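Local coordinates for protein cellulase (Soil metagenome, PDB 5I2U) that probably hydrolyses the beta-1,4-glucosidic linkages of cellulose as a salt-tolerant TIM-barrel enzyme of glycoside hydrolase family 5, at residues 123-134 with 154-165. Sequence-based numbering, arbitrary orientation.
Sequences IYVIIDFHAHNK and PNVIYEIWNEPD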
loop_
_atom_site.group_PDB
_atom_site.type_symbol
_atom_site.label_atom_id
_atom_site.label_comp_id
_atom_site.label_asym_id
_atom_site.label_seq_id
_atom_site.Cartn_x
_atom_site.Cartn_y
_atom_site.Cartn_z
ATOM N N ILE A 123 -12.538 5.898 -5.096
ATOM C CA ILE A 123 -11.283 5.937 -4.334
ATOM C C ILE A 123 -10.134 5.253 -5.079
ATOM O O ILE A 123 -10.353 4.495 -6.032
ATOM C CB ILE A 123 -11.434 5.352 -2.909
ATOM C CG1 ILE A 123 -11.859 3.880 -2.947
ATOM C CG2 ILE A 123 -12.444 6.166 -2.097
ATOM C CD1 ILE A 123 -11.476 3.113 -1.695
ATOM N N TYR A 124 -8.910 5.553 -4.635
ATOM C CA TYR A 124 -7.705 5.001 -5.234
ATOM C C TYR A 124 -7.482 3.601 -4.687
ATOM O O TYR A 124 -7.917 3.267 -3.566
ATOM C CB TYR A 124 -6.479 5.916 -4.985
ATOM C CG TYR A 124 -6.608 7.255 -5.688
ATOM C CD1 TYR A 124 -6.183 7.417 -7.012
ATOM C CD2 TYR A 124 -7.194 8.347 -5.050
ATOM C CE1 TYR A 124 -6.333 8.627 -7.672
ATOM C CE2 TYR A 124 -7.333 9.563 -5.697
ATOM C CZ TYR A 124 -6.913 9.693 -7.014
ATOM O OH TYR A 124 -7.060 10.889 -7.660
ATOM N N VAL A 125 -6.800 2.783 -5.486
ATOM C CA VAL A 125 -6.570 1.406 -5.128
ATOM C C VAL A 125 -5.162 0.989 -5.518
ATOM O O VAL A 125 -4.712 1.243 -6.651
ATOM C CB VAL A 125 -7.642 0.474 -5.743
ATOM C CG1 VAL A 125 -7.693 0.587 -7.267
ATOM C CG2 VAL A 125 -7.408 -0.963 -5.306
ATOM N N ILE A 126 -4.465 0.371 -4.565
ATOM C CA ILE A 126 -3.126 -0.126 -4.801
ATOM C C ILE A 126 -3.257 -1.593 -5.134
ATOM O O ILE A 126 -3.867 -2.338 -4.380
ATOM C CB ILE A 126 -2.188 0.064 -3.573
ATOM C CG1 ILE A 126 -1.974 1.563 -3.300
ATOM C CG2 ILE A 126 -0.829 -0.603 -3.808
ATOM C CD1 ILE A 126 -1.382 1.850 -1.930
ATOM N N ILE A 127 -2.697 -1.990 -6.269
ATOM C CA ILE A 127 -2.604 -3.394 -6.648
ATOM C C ILE A 127 -1.222 -3.856 -6.249
ATOM O O ILE A 127 -0.245 -3.513 -6.907
ATOM C CB ILE A 127 -2.862 -3.616 -8.160
ATOM C CG1 ILE A 127 -4.280 -3.144 -8.539
ATOM C CG2 ILE A 127 -2.738 -5.091 -8.512
ATOM C CD1 ILE A 127 -4.531 -3.089 -10.027
ATOM N N ASP A 128 -1.168 -4.641 -5.172
ATOM C CA ASP A 128 0.076 -4.985 -4.496
ATOM C C ASP A 128 0.458 -6.465 -4.736
ATOM O O ASP A 128 -0.250 -7.388 -4.345
ATOM C CB ASP A 128 -0.013 -4.596 -2.999
ATOM C CG ASP A 128 0.964 -5.366 -2.093
ATOM O OD1 ASP A 128 2.109 -5.670 -2.500
ATOM O OD2 ASP A 128 0.567 -5.647 -0.936
ATOM N N PHE A 129 1.601 -6.635 -5.400
ATOM C CA PHE A 129 2.222 -7.903 -5.691
ATOM C C PHE A 129 2.957 -8.240 -4.428
ATOM O O PHE A 129 4.103 -7.836 -4.228
ATOM C CB PHE A 129 3.166 -7.697 -6.879
ATOM C CG PHE A 129 3.661 -8.952 -7.500
ATOM C CD1 PHE A 129 2.872 -9.646 -8.411
ATOM C CD2 PHE A 129 4.941 -9.422 -7.204
ATOM C CE1 PHE A 129 3.341 -10.802 -9.008
ATOM C CE2 PHE A 129 5.421 -10.574 -7.791
ATOM C CZ PHE A 129 4.618 -11.270 -8.696
ATOM N N HIS A 130 2.264 -8.965 -3.554
ATOM C CA HIS A 130 2.639 -9.089 -2.160
ATOM C C HIS A 130 3.657 -10.222 -1.960
ATOM O O HIS A 130 3.338 -11.309 -1.456
ATOM C CB HIS A 130 1.386 -9.251 -1.299
ATOM C CG HIS A 130 1.583 -8.875 0.137
ATOM N ND1 HIS A 130 1.428 -7.586 0.601
ATOM C CD2 HIS A 130 1.889 -9.626 1.215
ATOM C CE1 HIS A 130 1.642 -7.557 1.901
ATOM N NE2 HIS A 130 1.928 -8.785 2.298
ATOM N N ALA A 131 4.887 -9.926 -2.367
ATOM C CA ALA A 131 5.993 -10.857 -2.394
ATOM C C ALA A 131 7.085 -10.403 -1.443
ATOM O O ALA A 131 7.271 -9.195 -1.224
ATOM C CB ALA A 131 6.568 -10.913 -3.803
ATOM N N HIS A 132 7.797 -11.382 -0.889
ATOM C CA HIS A 132 9.112 -11.174 -0.268
ATOM C C HIS A 132 10.236 -11.591 -1.216
ATOM O O HIS A 132 11.223 -10.865 -1.369
ATOM C CB HIS A 132 9.255 -11.974 1.026
ATOM C CG HIS A 132 8.376 -11.497 2.140
ATOM N ND1 HIS A 132 8.439 -10.214 2.643
ATOM C CD2 HIS A 132 7.444 -12.147 2.878
ATOM C CE1 HIS A 132 7.567 -10.090 3.629
ATOM N NE2 HIS A 132 6.952 -11.247 3.793
ATOM N N ASN A 133 10.092 -12.766 -1.828
ATOM C CA ASN A 133 11.072 -13.256 -2.798
ATOM C C ASN A 133 10.905 -12.544 -4.144
ATOM O O ASN A 133 9.922 -11.830 -4.360
ATOM C CB ASN A 133 10.971 -14.773 -2.958
ATOM C CG ASN A 133 11.315 -15.510 -1.682
ATOM O OD1 ASN A 133 12.479 -15.557 -1.283
ATOM N ND2 ASN A 133 10.303 -16.065 -1.008
ATOM N N LYS A 134 11.880 -12.750 -5.026
ATOM C CA LYS A 134 11.904 -12.130 -6.351
ATOM C C LYS A 134 11.238 -13.026 -7.399
ATOM O O LYS A 134 11.703 -14.141 -7.644
ATOM C CB LYS A 134 13.354 -11.841 -6.755
ATOM C CG LYS A 134 13.463 -10.872 -7.920
ATOM C CD LYS A 134 14.904 -10.611 -8.305
ATOM C CE LYS A 134 15.418 -11.695 -9.229
ATOM N NZ LYS A 134 16.891 -11.691 -9.196
ATOM N N PRO A 154 -7.920 6.364 -13.381
ATOM C CA PRO A 154 -7.012 7.114 -12.493
ATOM C C PRO A 154 -6.906 6.539 -11.076
ATOM O O PRO A 154 -5.930 6.832 -10.358
ATOM C CB PRO A 154 -7.627 8.519 -12.478
ATOM C CG PRO A 154 -9.079 8.272 -12.688
ATOM C CD PRO A 154 -9.186 7.089 -13.605
ATOM N N ASN A 155 -7.866 5.704 -10.690
ATOM C CA ASN A 155 -7.859 5.051 -9.357
ATOM C C ASN A 155 -6.660 4.163 -9.068
ATOM O O ASN A 155 -6.274 4.001 -7.913
ATOM C CB ASN A 155 -9.083 4.164 -9.166
ATOM C CG ASN A 155 -10.366 4.844 -9.564
ATOM O OD1 ASN A 155 -10.487 5.311 -10.695
ATOM N ND2 ASN A 155 -11.341 4.868 -8.667
ATOM N N VAL A 156 -6.073 3.589 -10.115
ATOM C CA VAL A 156 -5.192 2.440 -9.963
ATOM C C VAL A 156 -3.748 2.856 -9.757
ATOM O O VAL A 156 -3.204 3.618 -10.549
ATOM C CB VAL A 156 -5.348 1.510 -11.170
ATOM C CG1 VAL A 156 -4.334 0.381 -11.148
ATOM C CG2 VAL A 156 -6.779 0.968 -11.190
ATOM N N ILE A 157 -3.168 2.360 -8.660
ATOM C CA ILE A 157 -1.742 2.464 -8.353
ATOM C C ILE A 157 -1.174 1.040 -8.324
ATOM O O ILE A 157 -1.801 0.132 -7.779
ATOM C CB ILE A 157 -1.521 3.142 -6.973
ATOM C CG1 ILE A 157 -2.109 4.550 -6.974
ATOM C CG2 ILE A 157 -0.039 3.173 -6.585
ATOM C CD1 ILE A 157 -2.178 5.198 -5.614
ATOM N N TYR A 158 0.011 0.850 -8.891
ATOM C CA TYR A 158 0.701 -0.451 -8.886
ATOM C C TYR A 158 1.782 -0.463 -7.822
ATOM O O TYR A 158 2.515 0.528 -7.669
ATOM C CB TYR A 158 1.362 -0.702 -10.245
ATOM C CG TYR A 158 0.435 -0.500 -11.424
ATOM C CD1 TYR A 158 -0.566 -1.428 -11.722
ATOM C CD2 TYR A 158 0.553 0.627 -12.236
ATOM C CE1 TYR A 158 -1.421 -1.239 -12.807
ATOM C CE2 TYR A 158 -0.284 0.826 -13.323
ATOM C CZ TYR A 158 -1.272 -0.104 -13.612
ATOM O OH TYR A 158 -2.103 0.104 -14.687
ATOM N N GLU A 159 1.885 -1.567 -7.085
ATOM C CA GLU A 159 2.967 -1.740 -6.132
ATOM C C GLU A 159 3.667 -3.049 -6.467
ATOM O O GLU A 159 3.161 -4.132 -6.197
ATOM C CB GLU A 159 2.452 -1.735 -4.710
ATOM C CG GLU A 159 3.576 -1.765 -3.687
ATOM C CD GLU A 159 3.083 -1.782 -2.266
ATOM O OE1 GLU A 159 1.857 -1.674 -2.067
ATOM O OE2 GLU A 159 3.931 -1.896 -1.350
ATOM N N ILE A 160 4.850 -2.929 -7.045
ATOM C CA ILE A 160 5.428 -4.021 -7.824
ATOM C C ILE A 160 6.142 -5.112 -7.018
ATOM O O ILE A 160 6.365 -6.208 -7.530
ATOM C CB ILE A 160 6.328 -3.486 -8.974
ATOM C CG1 ILE A 160 7.552 -2.723 -8.460
ATOM C CG2 ILE A 160 5.508 -2.587 -9.882
ATOM C CD1 ILE A 160 8.574 -2.463 -9.538
ATOM N N TRP A 161 6.492 -4.822 -5.768
ATOM C CA TRP A 161 7.159 -5.807 -4.923
ATOM C C TRP A 161 7.029 -5.370 -3.472
ATOM O O TRP A 161 7.788 -4.503 -3.005
ATOM C CB TRP A 161 8.630 -5.932 -5.327
ATOM C CG TRP A 161 9.382 -7.042 -4.673
ATOM C CD1 TRP A 161 8.977 -7.828 -3.628
ATOM C CD2 TRP A 161 10.701 -7.468 -5.005
ATOM N NE1 TRP A 161 9.960 -8.717 -3.294
ATOM C CE2 TRP A 161 11.033 -8.524 -4.122
ATOM C CE3 TRP A 161 11.638 -7.061 -5.961
ATOM C CZ2 TRP A 161 12.263 -9.195 -4.178
ATOM C CZ3 TRP A 161 12.869 -7.721 -6.013
ATOM C CH2 TRP A 161 13.169 -8.776 -5.123
ATOM N N ASN A 162 6.064 -5.976 -2.773
ATOM C CA ASN A 162 5.702 -5.569 -1.412
ATOM C C ASN A 162 6.899 -5.269 -0.512
ATOM O O ASN A 162 7.134 -4.124 -0.143
ATOM C CB ASN A 162 4.834 -6.639 -0.762
ATOM C CG ASN A 162 4.649 -6.424 0.740
ATOM O OD1 ASN A 162 4.408 -5.308 1.188
ATOM N ND2 ASN A 162 4.792 -7.475 1.505
ATOM N N GLU A 163 7.650 -6.310 -0.175
ATOM C CA GLU A 163 8.714 -6.201 0.802
ATOM C C GLU A 163 9.844 -7.126 0.394
ATOM O O GLU A 163 9.889 -8.279 0.817
ATOM C CB GLU A 163 8.198 -6.565 2.203
ATOM C CG GLU A 163 7.558 -5.414 2.957
ATOM C CD GLU A 163 7.167 -5.768 4.381
ATOM O OE1 GLU A 163 7.235 -6.936 4.788
ATOM O OE2 GLU A 163 6.755 -4.854 5.107
ATOM N N PRO A 164 10.752 -6.629 -0.459
ATOM C CA PRO A 164 11.988 -7.356 -0.662
ATOM C C PRO A 164 12.726 -7.438 0.682
ATOM O O PRO A 164 12.822 -6.423 1.381
ATOM C CB PRO A 164 12.762 -6.498 -1.671
ATOM C CG PRO A 164 11.809 -5.472 -2.186
ATOM C CD PRO A 164 10.704 -5.352 -1.191
ATOM N N ASP A 165 13.178 -8.637 1.055
ATOM C CA ASP A 165 13.924 -8.828 2.311
ATOM C C ASP A 165 15.455 -8.824 2.075
ATOM O O ASP A 165 16.070 -7.751 2.089
ATOM C CB ASP A 165 13.433 -10.043 3.151
ATOM C CG ASP A 165 13.189 -11.317 2.329
ATOM O OD1 ASP A 165 13.810 -11.494 1.248
ATOM O OD2 ASP A 165 12.379 -12.149 2.785
HETATM O O HOH W 1 12.800 -14.208 0.962
#
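The amide of Asn-162 stacks on one face of the His-130 imidazole, planes 14° apart, with ND2 3.2 Å from CE1 of His-130 and offset toward the rim. In the ring plane, at its edge, His-130 ND1 donates a nearly straight bond of 2.6 Å to the syn side of Asp-128 OD2. An alanine in place of His-130 would probably leave Asp-128 OD2 without this donor and the Asn-162 amide without its stacking surface. Pro-164 CG sits 3.6 Å above the centre of one face of the Trp-161 indole, Ala-131 O lies at its edge, and NE1 gives a weak bond to His-132 O. His-132, with CG beside its backbone N (chi1 -68°), turns ND1 in plane onto a lone pair of Glu-163 O, 3.0 Å away. Two carboxylates stack, Asp-128 OD1 4.0 Å from Glu-159 OE1, a like-charge approach that Arg-89, which also bonds Asn-162 OD1, probably offsets by salt bridges to both. Glu-163 OE2, bonded to His-222, weakly bonds a glycerol, probably from the crystallisation liquor, which may mark a pocket at the C-terminal, active-site end of the TIM barrel. Strands 124-130 and 156-159 are parallel neighbours in the eight-stranded barrel, Val-125 to Asp-128 pairing with Val-156 to Glu-159, and backbone bonds continue to Glu-163 N on Ala-131 O. Helix 136-150 joins them in a beta-alpha-beta crossover, strand 87-93 bonds to 124-130, and helix 32-36 packs on Tyr-124 and Asn-155.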